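PDB 4OYH: molybdopterin-guanine dinucleotide biosynthesis protein B, which probably binds GTP and hydrolyses it weakly, and may serve as an adapter in making and using the molybdopterin guanine dinucleotide cofactor. Local coordinates for residues A[25-30]-A[107-112]; A[16-21]-A[129-134]. The protein carries 2 engineered substitutions. One frame throughout, in Å; residues are numbered along the deposited sequence.

In the fold
Both contacts lie beside the P-loop of a P-loop NTPase fold. Contact 2 sets the turn of 16-21 against 129-134, and contact 1 packs helix 23-35, which follows the P-loop, on strand 105-109. Their centres lie 12 Å apart. They meet at Lys112 O and Thr133 OG1, a probable hydrogen bond whose 2.4 Å length is doubtful, and where Gly110 O packs on Val16 CG1 at 3.8 Å. Asn20 and Ser21 belong to the likely GTP site; the sulfate on their turn is consistent with a phosphate position, while another sulfate sits on Phe111 and Lys112. The Glu109 side chain comes within about 4 Å of that of Lys23 and about 5 Å of the first sulfate.

Contact 1: A[25-30]-A[107-112]; sequences TFIERI and LIEGFK. With SO4 (sulfate ion), chain G.
The amide of Lys112 gives a hydrogen bond to sulfate O4 (144° at the hydrogen), although its N to O4 length of 2.5 Å is doubtful, and Phe111 N adds a weak one to O2. Two successive N-H groups thus hold this anion, probably from the crystallisation liquor. Gly110 suits the site: a beta carbon there would clash with O2 and with the preceding carbonyl oxygen. The Lys112 chain runs alongside the sulfate, its CG 3.1 Å from O4, and bends so that NZ stays 5.1 Å from O3. Shortened to alanine, the residue would keep its amide, but the anion would probably lose the methylenes beyond CB that lie along O3 and O4, and the lysine charge.

Between 25-30 and 107-112 the contact is buried and mostly apolar. Leu107 CD1 wedges between Ile27 and Ile30, 3.8 Å from Ile27 CG1 and 4.0 Å from Ile30 CG2. Glu109, with CG anti to the backbone N (chi1 167°) and its chain extended, crosses Ile27 at about a right angle; Ile27 CD1 lies 3.5 Å from Glu109 OE2. Glu109 OE1 has a long, weak ion pair with Lys23, and Gln66 of the second subunit touches Ile27 and Glu109.

Helix and strand axes run antiparallel (168°), 10.2 Å apart. Ile27 also packs on Val15 of strand 12-16 and Cys43 of strand 41-46, Ile30 on Val164 and Leu168 of helix 161-171.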
ATOM      1  N   THR A  25      -0.178 -21.402  -5.530  1.00 33.26           N
ATOM      2  CA  THR A  25       0.881 -22.058  -6.302  1.00 40.05           C
ATOM      3  C   THR A  25       0.744 -21.750  -7.773  1.00 32.89           C
ATOM      4  O   THR A  25       1.698 -21.415  -8.422  1.00 35.74           O
ATOM      5  CB  THR A  25       0.880 -23.581  -6.102  1.00 40.44           C
ATOM      6  OG1 THR A  25       1.756 -23.895  -5.022  1.00 48.00           O
ATOM      7  CG2 THR A  25       1.390 -24.305  -7.315  1.00 46.84           C
ATOM      8  N   PHE A  26      -0.447 -21.906  -8.307  1.00 27.22           N
ATOM      9  CA  PHE A  26      -0.686 -21.512  -9.671  1.00 36.24           C
ATOM     10  C   PHE A  26      -0.247 -20.060  -9.950  1.00 31.35           C
ATOM     11  O   PHE A  26       0.524 -19.812 -10.872  1.00 27.63           O
ATOM     12  CB  PHE A  26      -2.163 -21.705  -9.982  1.00 28.22           C
ATOM     13  CG  PHE A  26      -2.485 -21.545 -11.389  1.00 32.49           C
ATOM     14  CD1 PHE A  26      -1.771 -22.214 -12.343  1.00 29.14           C
ATOM     15  CD2 PHE A  26      -3.519 -20.694 -11.781  1.00 46.02           C
ATOM     16  CE1 PHE A  26      -2.072 -22.034 -13.688  1.00 40.79           C
ATOM     17  CE2 PHE A  26      -3.833 -20.531 -13.095  1.00 26.40           C
ATOM     18  CZ  PHE A  26      -3.119 -21.192 -14.057  1.00 38.34           C
ATOM     19  N   ILE A  27      -0.708 -19.125  -9.123  1.00 29.17           N
ATOM     20  CA  ILE A  27      -0.321 -17.716  -9.214  1.00 33.88           C
ATOM     21  C   ILE A  27       1.189 -17.538  -9.138  1.00 33.26           C
ATOM     22  O   ILE A  27       1.786 -16.794  -9.914  1.00 34.46           O
ATOM     23  CB  ILE A  27      -1.046 -16.887  -8.112  1.00 36.34           C
ATOM     24  CG1 ILE A  27      -2.467 -16.513  -8.599  1.00 41.66           C
ATOM     25  CG2 ILE A  27      -0.311 -15.586  -7.779  1.00 43.14           C
ATOM     26  CD1 ILE A  27      -3.550 -16.659  -7.539  1.00 34.61           C
ATOM     27  N   GLU A  28       1.802 -18.240  -8.204  1.00 47.52           N
ATOM     28  CA  GLU A  28       3.245 -18.212  -8.028  1.00 40.67           C
ATOM     29  C   GLU A  28       3.980 -18.572  -9.289  1.00 37.74           C
ATOM     30  O   GLU A  28       4.890 -17.863  -9.708  1.00 38.96           O
ATOM     31  CB  GLU A  28       3.649 -19.199  -6.957  1.00 50.26           C
ATOM     32  CG  GLU A  28       4.037 -18.618  -5.674  1.00 62.65           C
ATOM     33  CD  GLU A  28       5.088 -19.487  -5.038  1.00 84.17           C
ATOM     34  OE1 GLU A  28       4.796 -20.693  -4.853  1.00 75.68           O
ATOM     35  OE2 GLU A  28       6.200 -18.968  -4.744  1.00 83.51           O
ATOM     36  N   ARG A  29       3.616 -19.720  -9.850  1.00 31.71           N
ATOM     37  CA  ARG A  29       4.118 -20.142 -11.145  1.00 40.41           C
ATOM     38  C   ARG A  29       3.946 -19.071 -12.217  1.00 39.51           C
ATOM     39  O   ARG A  29       4.875 -18.774 -12.960  1.00 64.03           O
ATOM     40  CB  ARG A  29       3.436 -21.418 -11.589  1.00 40.12           C
ATOM     41  CG  ARG A  29       4.375 -22.579 -11.782  1.00 68.72           C
ATOM     42  CD  ARG A  29       4.852 -23.141 -10.445  1.00 87.06           C
ATOM     43  NE  ARG A  29       4.753 -24.603 -10.379  1.00 92.78           N
ATOM     44  CZ  ARG A  29       3.624 -25.302 -10.529  1.00 92.03           C
ATOM     45  NH1 ARG A  29       2.462 -24.697 -10.765  1.00 84.32           N
ATOM     46  NH2 ARG A  29       3.660 -26.623 -10.440  1.00 87.23           N
ATOM     47  N   ILE A  30       2.783 -18.451 -12.277  1.00 37.14           N
ATOM     48  CA  ILE A  30       2.563 -17.376 -13.244  1.00 34.12           C
ATOM     49  C   ILE A  30       3.427 -16.150 -13.011  1.00 38.16           C
ATOM     50  O   ILE A  30       3.923 -15.539 -13.960  1.00 28.66           O
ATOM     51  CB  ILE A  30       1.132 -16.902 -13.222  1.00 35.58           C
ATOM     52  CG1 ILE A  30       0.181 -18.054 -13.582  1.00 36.61           C
ATOM     53  CG2 ILE A  30       0.965 -15.679 -14.144  1.00 27.94           C
ATOM     54  CD1 ILE A  30      -1.258 -17.785 -13.142  1.00 39.65           C
ATOM     55  N   LEU A 107      -3.042  -9.654 -12.357  1.00 32.47           N
ATOM     56  CA  LEU A 107      -3.457 -10.966 -11.881  1.00 34.00           C
ATOM     57  C   LEU A 107      -4.260 -10.776 -10.615  1.00 27.88           C
ATOM     58  O   LEU A 107      -3.773 -10.175  -9.662  1.00 25.50           O
ATOM     59  CB  LEU A 107      -2.248 -11.862 -11.572  1.00 29.00           C
ATOM     60  CG  LEU A 107      -2.132 -13.294 -12.098  1.00 31.79           C
ATOM     61  CD1 LEU A 107      -1.245 -14.109 -11.207  1.00 23.75           C
ATOM     62  CD2 LEU A 107      -3.433 -13.959 -12.264  1.00 29.89           C
ATOM     63  N   ILE A 108      -5.492 -11.269 -10.600  1.00 25.46           N
ATOM     64  CA  ILE A 108      -6.321 -11.167  -9.391  1.00 25.97           C
ATOM     65  C   ILE A 108      -6.612 -12.567  -8.825  1.00 26.48           C
ATOM     66  O   ILE A 108      -7.046 -13.452  -9.570  1.00 26.39           O
ATOM     67  CB  ILE A 108      -7.647 -10.466  -9.678  1.00 31.50           C
ATOM     68  CG1 ILE A 108      -7.391  -9.142 -10.424  1.00 28.09           C
ATOM     69  CG2 ILE A 108      -8.411 -10.319  -8.388  1.00 24.95           C
ATOM     70  CD1 ILE A 108      -8.504  -8.160 -10.368  1.00 36.66           C
ATOM     71  N   GLU A 109      -6.358 -12.775  -7.532  1.00 22.12           N
ATOM     72  CA  GLU A 109      -6.887 -13.944  -6.826  1.00 25.47           C
ATOM     73  C   GLU A 109      -8.248 -13.561  -6.200  1.00 21.17           C
ATOM     74  O   GLU A 109      -8.306 -12.649  -5.385  1.00 25.56           O
ATOM     75  CB  GLU A 109      -5.883 -14.427  -5.769  1.00 47.43           C
ATOM     76  CG  GLU A 109      -6.407 -15.446  -4.744  1.00 67.68           C
ATOM     77  CD  GLU A 109      -5.295 -16.021  -3.836  1.00 66.97           C
ATOM     78  OE1 GLU A 109      -5.622 -16.598  -2.781  1.00 70.26           O
ATOM     79  OE2 GLU A 109      -4.101 -15.914  -4.173  1.00 71.76           O
ATOM     80  N   GLY A 110      -9.343 -14.248  -6.570  1.00 22.30           N
ATOM     81  CA  GLY A 110     -10.678 -13.922  -6.001  1.00 34.30           C
ATOM     82  C   GLY A 110     -11.581 -12.942  -6.792  1.00 34.55           C
ATOM     83  O   GLY A 110     -11.411 -12.867  -7.999  1.00 25.69           O
ATOM     84  N   PHE A 111     -12.450 -12.167  -6.127  1.00 31.01           N
ATOM     85  CA  PHE A 111     -13.601 -11.416  -6.724  1.00 28.47           C
ATOM     86  C   PHE A 111     -14.288 -12.191  -7.812  1.00 31.84           C
ATOM     87  O   PHE A 111     -14.410 -11.673  -8.955  1.00 26.01           O
ATOM     88  CB  PHE A 111     -13.225 -10.050  -7.345  1.00 27.81           C
ATOM     89  CG  PHE A 111     -12.473  -9.161  -6.404  1.00 31.60           C
ATOM     90  CD1 PHE A 111     -13.160  -8.246  -5.540  1.00 40.11           C
ATOM     91  CD2 PHE A 111     -11.121  -9.304  -6.307  1.00 41.15           C
ATOM     92  CE1 PHE A 111     -12.416  -7.453  -4.575  1.00 36.66           C
ATOM     93  CE2 PHE A 111     -10.292  -8.524  -5.415  1.00 28.42           C
ATOM     94  CZ  PHE A 111     -10.955  -7.613  -4.539  1.00 31.54           C
ATOM     95  N   LYS A 112     -14.737 -13.405  -7.509  1.00 34.06           N
ATOM     96  CA  LYS A 112     -15.531 -14.225  -8.471  1.00 42.74           C
ATOM     97  C   LYS A 112     -16.617 -13.478  -9.256  1.00 33.09           C
ATOM     98  O   LYS A 112     -17.047 -13.916 -10.313  1.00 30.50           O
ATOM     99  CB  LYS A 112     -16.279 -15.312  -7.745  1.00 44.69           C
ATOM    100  CG  LYS A 112     -15.443 -16.194  -6.814  1.00 78.94           C
ATOM    101  CD  LYS A 112     -16.331 -17.102  -6.024  1.00 70.35           C
ATOM    102  CE  LYS A 112     -17.498 -16.385  -5.464  1.00 81.67           C
ATOM    103  NZ  LYS A 112     -18.685 -17.006  -6.123  1.00 81.83           N
TER
HETATM  104  S   SO4 G 202     -14.551 -13.871  -3.628  1.00 78.77           S
HETATM  105  O1  SO4 G 202     -15.052 -12.692  -2.935  1.00 86.39           O
HETATM  106  O2  SO4 G 202     -13.105 -13.972  -3.524  1.00 64.63           O
HETATM  107  O3  SO4 G 202     -15.141 -15.074  -3.052  1.00109.59           O
HETATM  108  O4  SO4 G 202     -14.961 -13.730  -5.010  1.00 86.34           O

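Contact 2: A[16-21]-A[129-134]; sequences VGFQNS and EALKTV. With SO4 (sulfate ion), chain F.
Phe18 lies against Leu131 and Ala130 in two distinct ways. Leu131 CD2 stands over one face of the ring, 4.0 Å from the Phe18 centroid and 13° off the normal, a CH-pi contact displaced slightly toward the rim; Leu131 CG adds an approach of 3.9 Å to Phe18 CE2. Ala130 CB instead comes to the ring edge in its plane, 3.6 Å from Phe18 CZ. On the same side of the ring as Leu131 CD2, Gly17 CA lies 4.2 Å from Leu131 CD1.

Backbone turns lie on each side. Leu131 is the centre of an inverse gamma turn, and with CG anti to its carbonyl carbon (chi1 -52°) both methyls face 16-21. Phe18 opens a type II turn, closed by Ser21 N bonding to Phe18 O at 3.2 Å. The same turn points amides at a sulfate, probably from the crystallisation liquor: Asn20 N bonds O1 nearly straight (161°), though the 2.5 Å length is doubtful, Ser21 N reaches O4 weakly, and Gly22 N and Lys23 N complete the cradle, consistent with a Walker A loop gripping a nucleotide phosphate.

Further out, strand 118-122 underlies both segments: Val16 pairs its backbone with Val119 and Ile121, while Leu131, just after helix 127-130, packs on Val120 and Leu122.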
ATOM      1  N   VAL A  16      -9.897 -18.056  -9.541  1.00 26.17           N
ATOM      2  CA  VAL A  16     -10.929 -18.311  -8.564  1.00 26.74           C
ATOM      3  C   VAL A  16     -11.026 -19.806  -8.306  1.00 30.19           C
ATOM      4  O   VAL A  16     -10.744 -20.614  -9.174  1.00 26.93           O
ATOM      5  CB  VAL A  16     -12.310 -17.772  -8.992  1.00 26.22           C
ATOM      6  CG1 VAL A  16     -12.218 -16.335  -9.353  1.00 30.89           C
ATOM      7  CG2 VAL A  16     -12.909 -18.575 -10.079  1.00 28.08           C
ATOM      8  N   GLY A  17     -11.441 -20.155  -7.098  1.00 26.62           N
ATOM      9  CA  GLY A  17     -11.353 -21.517  -6.590  1.00 31.31           C
ATOM     10  C   GLY A  17     -11.527 -21.468  -5.070  1.00 33.35           C
ATOM     11  O   GLY A  17     -11.102 -20.502  -4.444  1.00 34.38           O
ATOM     12  N   PHE A  18     -12.188 -22.476  -4.493  1.00 33.26           N
ATOM     13  CA  PHE A  18     -12.235 -22.679  -3.028  1.00 38.04           C
ATOM     14  C   PHE A  18     -10.855 -22.737  -2.390  1.00 35.28           C
ATOM     15  O   PHE A  18      -9.839 -23.007  -3.053  1.00 33.12           O
ATOM     16  CB  PHE A  18     -13.020 -23.971  -2.677  1.00 35.88           C
ATOM     17  CG  PHE A  18     -14.491 -23.873  -3.015  1.00 50.57           C
ATOM     18  CD1 PHE A  18     -15.293 -22.965  -2.369  1.00 54.63           C
ATOM     19  CD2 PHE A  18     -15.050 -24.635  -4.005  1.00 40.28           C
ATOM     20  CE1 PHE A  18     -16.613 -22.848  -2.681  1.00 52.46           C
ATOM     21  CE2 PHE A  18     -16.370 -24.518  -4.308  1.00 48.81           C
ATOM     22  CZ  PHE A  18     -17.146 -23.616  -3.651  1.00 44.36           C
ATOM     23  N   GLN A  19     -10.825 -22.454  -1.093  1.00 45.20           N
ATOM     24  CA  GLN A  19      -9.610 -22.588  -0.299  1.00 40.62           C
ATOM     25  C   GLN A  19      -8.966 -23.942  -0.520  1.00 40.63           C
ATOM     26  O   GLN A  19      -9.660 -24.956  -0.615  1.00 42.81           O
ATOM     27  CB  GLN A  19      -9.947 -22.377   1.164  1.00 64.14           C
ATOM     28  CG  GLN A  19      -8.760 -22.190   2.076  1.00 75.73           C
ATOM     29  CD  GLN A  19      -9.206 -22.060   3.512  1.00 79.91           C
ATOM     30  OE1 GLN A  19     -10.222 -21.413   3.796  1.00 75.12           O
ATOM     31  NE2 GLN A  19      -8.475 -22.698   4.426  1.00 80.25           N
ATOM     32  N   ASN A  20      -7.641 -23.936  -0.643  1.00 47.76           N
ATOM     33  CA  ASN A  20      -6.835 -25.147  -0.802  1.00 46.92           C
ATOM     34  C   ASN A  20      -7.010 -25.886  -2.142  1.00 49.79           C
ATOM     35  O   ASN A  20      -6.709 -27.082  -2.263  1.00 48.40           O
ATOM     36  CB  ASN A  20      -7.112 -26.093   0.367  1.00 55.10           C
ATOM     37  CG  ASN A  20      -6.859 -25.423   1.708  1.00 59.65           C
ATOM     38  OD1 ASN A  20      -7.773 -25.264   2.522  1.00 54.09           O
ATOM     39  ND2 ASN A  20      -5.617 -24.996   1.928  1.00 51.98           N
ATOM     40  N   SER A  21      -7.427 -25.145  -3.163  1.00 46.71           N
ATOM     41  CA  SER A  21      -7.440 -25.634  -4.555  1.00 48.60           C
ATOM     42  C   SER A  21      -6.062 -25.653  -5.257  1.00 30.45           C
ATOM     43  O   SER A  21      -5.907 -26.262  -6.287  1.00 39.70           O
ATOM     44  CB  SER A  21      -8.405 -24.766  -5.381  1.00 42.40           C
ATOM     45  OG  SER A  21      -9.672 -24.713  -4.747  1.00 63.79           O
ATOM     46  N   GLU A 129     -20.244 -25.583  -9.464  1.00 69.56           N
ATOM     47  CA  GLU A 129     -21.590 -25.096  -9.195  1.00 63.35           C
ATOM     48  C   GLU A 129     -21.599 -23.879  -8.305  1.00 77.07           C
ATOM     49  O   GLU A 129     -22.073 -22.820  -8.709  1.00 91.75           O
ATOM     50  CB  GLU A 129     -22.433 -26.195  -8.559  1.00 90.39           C
ATOM     51  CG  GLU A 129     -23.214 -27.016  -9.577  1.00 99.98           C
ATOM     52  CD  GLU A 129     -22.383 -27.373 -10.798  1.00 97.77           C
ATOM     53  OE1 GLU A 129     -22.780 -26.967 -11.910  1.00 89.78           O
ATOM     54  OE2 GLU A 129     -21.336 -28.048 -10.642  1.00 95.09           O
ATOM     55  N   ALA A 130     -21.093 -24.017  -7.085  1.00 66.55           N
ATOM     56  CA  ALA A 130     -21.039 -22.874  -6.178  1.00 62.01           C
ATOM     57  C   ALA A 130     -20.143 -21.729  -6.709  1.00 61.06           C
ATOM     58  O   ALA A 130     -20.321 -20.565  -6.331  1.00 78.11           O
ATOM     59  CB  ALA A 130     -20.567 -23.322  -4.811  1.00 60.87           C
ATOM     60  N   LEU A 131     -19.191 -22.047  -7.581  1.00 52.16           N
ATOM     61  CA  LEU A 131     -18.377 -21.005  -8.210  1.00 53.63           C
ATOM     62  C   LEU A 131     -19.171 -20.550  -9.436  1.00 48.17           C
ATOM     63  O   LEU A 131     -19.027 -21.070 -10.537  1.00 47.32           O
ATOM     64  CB  LEU A 131     -16.969 -21.510  -8.566  1.00 44.14           C
ATOM     65  CG  LEU A 131     -16.245 -22.182  -7.403  1.00 41.14           C
ATOM     66  CD1 LEU A 131     -15.081 -23.038  -7.881  1.00 46.14           C
ATOM     67  CD2 LEU A 131     -15.778 -21.142  -6.380  1.00 42.12           C
ATOM     68  N   LYS A 132     -20.064 -19.606  -9.184  1.00 55.25           N
ATOM     69  CA  LYS A 132     -21.000 -19.103 -10.170  1.00 62.52           C
ATOM     70  C   LYS A 132     -20.375 -17.844 -10.771  1.00 49.43           C
ATOM     71  O   LYS A 132     -20.145 -16.870 -10.053  1.00 52.09           O
ATOM     72  CB  LYS A 132     -22.363 -18.821  -9.488  1.00 65.58           C
ATOM     73  CG  LYS A 132     -23.560 -18.610 -10.422  1.00 79.30           C
ATOM     74  CD  LYS A 132     -23.524 -17.237 -11.137  1.00 86.19           C
ATOM     75  CE  LYS A 132     -23.407 -17.364 -12.675  1.00 77.59           C
ATOM     76  NZ  LYS A 132     -22.818 -16.174 -13.376  1.00 64.92           N
ATOM     77  N   THR A 133     -20.075 -17.842 -12.061  1.00 47.40           N
ATOM     78  CA  THR A 133     -19.446 -16.647 -12.629  1.00 51.60           C
ATOM     79  C   THR A 133     -19.261 -16.655 -14.136  1.00 37.73           C
ATOM     80  O   THR A 133     -19.318 -17.694 -14.799  1.00 55.24           O
ATOM     81  CB  THR A 133     -18.040 -16.400 -11.999  1.00 67.46           C
ATOM     82  OG1 THR A 133     -17.562 -15.095 -12.369  1.00 74.76           O
ATOM     83  CG2 THR A 133     -17.049 -17.481 -12.422  1.00 42.23           C
ATOM     84  N   VAL A 134     -18.974 -15.466 -14.645  1.00 36.50           N
ATOM     85  CA  VAL A 134     -18.841 -15.230 -16.073  1.00 42.14           C
ATOM     86  C   VAL A 134     -17.388 -15.047 -16.493  1.00 37.66           C
ATOM     87  O   VAL A 134     -16.498 -14.749 -15.689  1.00 29.86           O
ATOM     88  CB  VAL A 134     -19.660 -13.983 -16.521  1.00 36.77           C
ATOM     89  CG1 VAL A 134     -21.100 -14.097 -16.030  1.00 34.33           C
ATOM     90  CG2 VAL A 134     -19.059 -12.720 -15.979  1.00 28.72           C
TER
HETATM   91  S   SO4 F 201      -5.367 -22.143  -2.094  1.00 48.23           S
HETATM   92  O1  SO4 F 201      -6.060 -21.970  -0.813  1.00 51.20           O
HETATM   93  O2  SO4 F 201      -4.556 -20.958  -2.290  1.00 42.50           O
HETATM   94  O3  SO4 F 201      -4.628 -23.400  -2.153  1.00 46.55           O
HETATM   95  O4  SO4 F 201      -6.323 -22.223  -3.197  1.00 61.61           O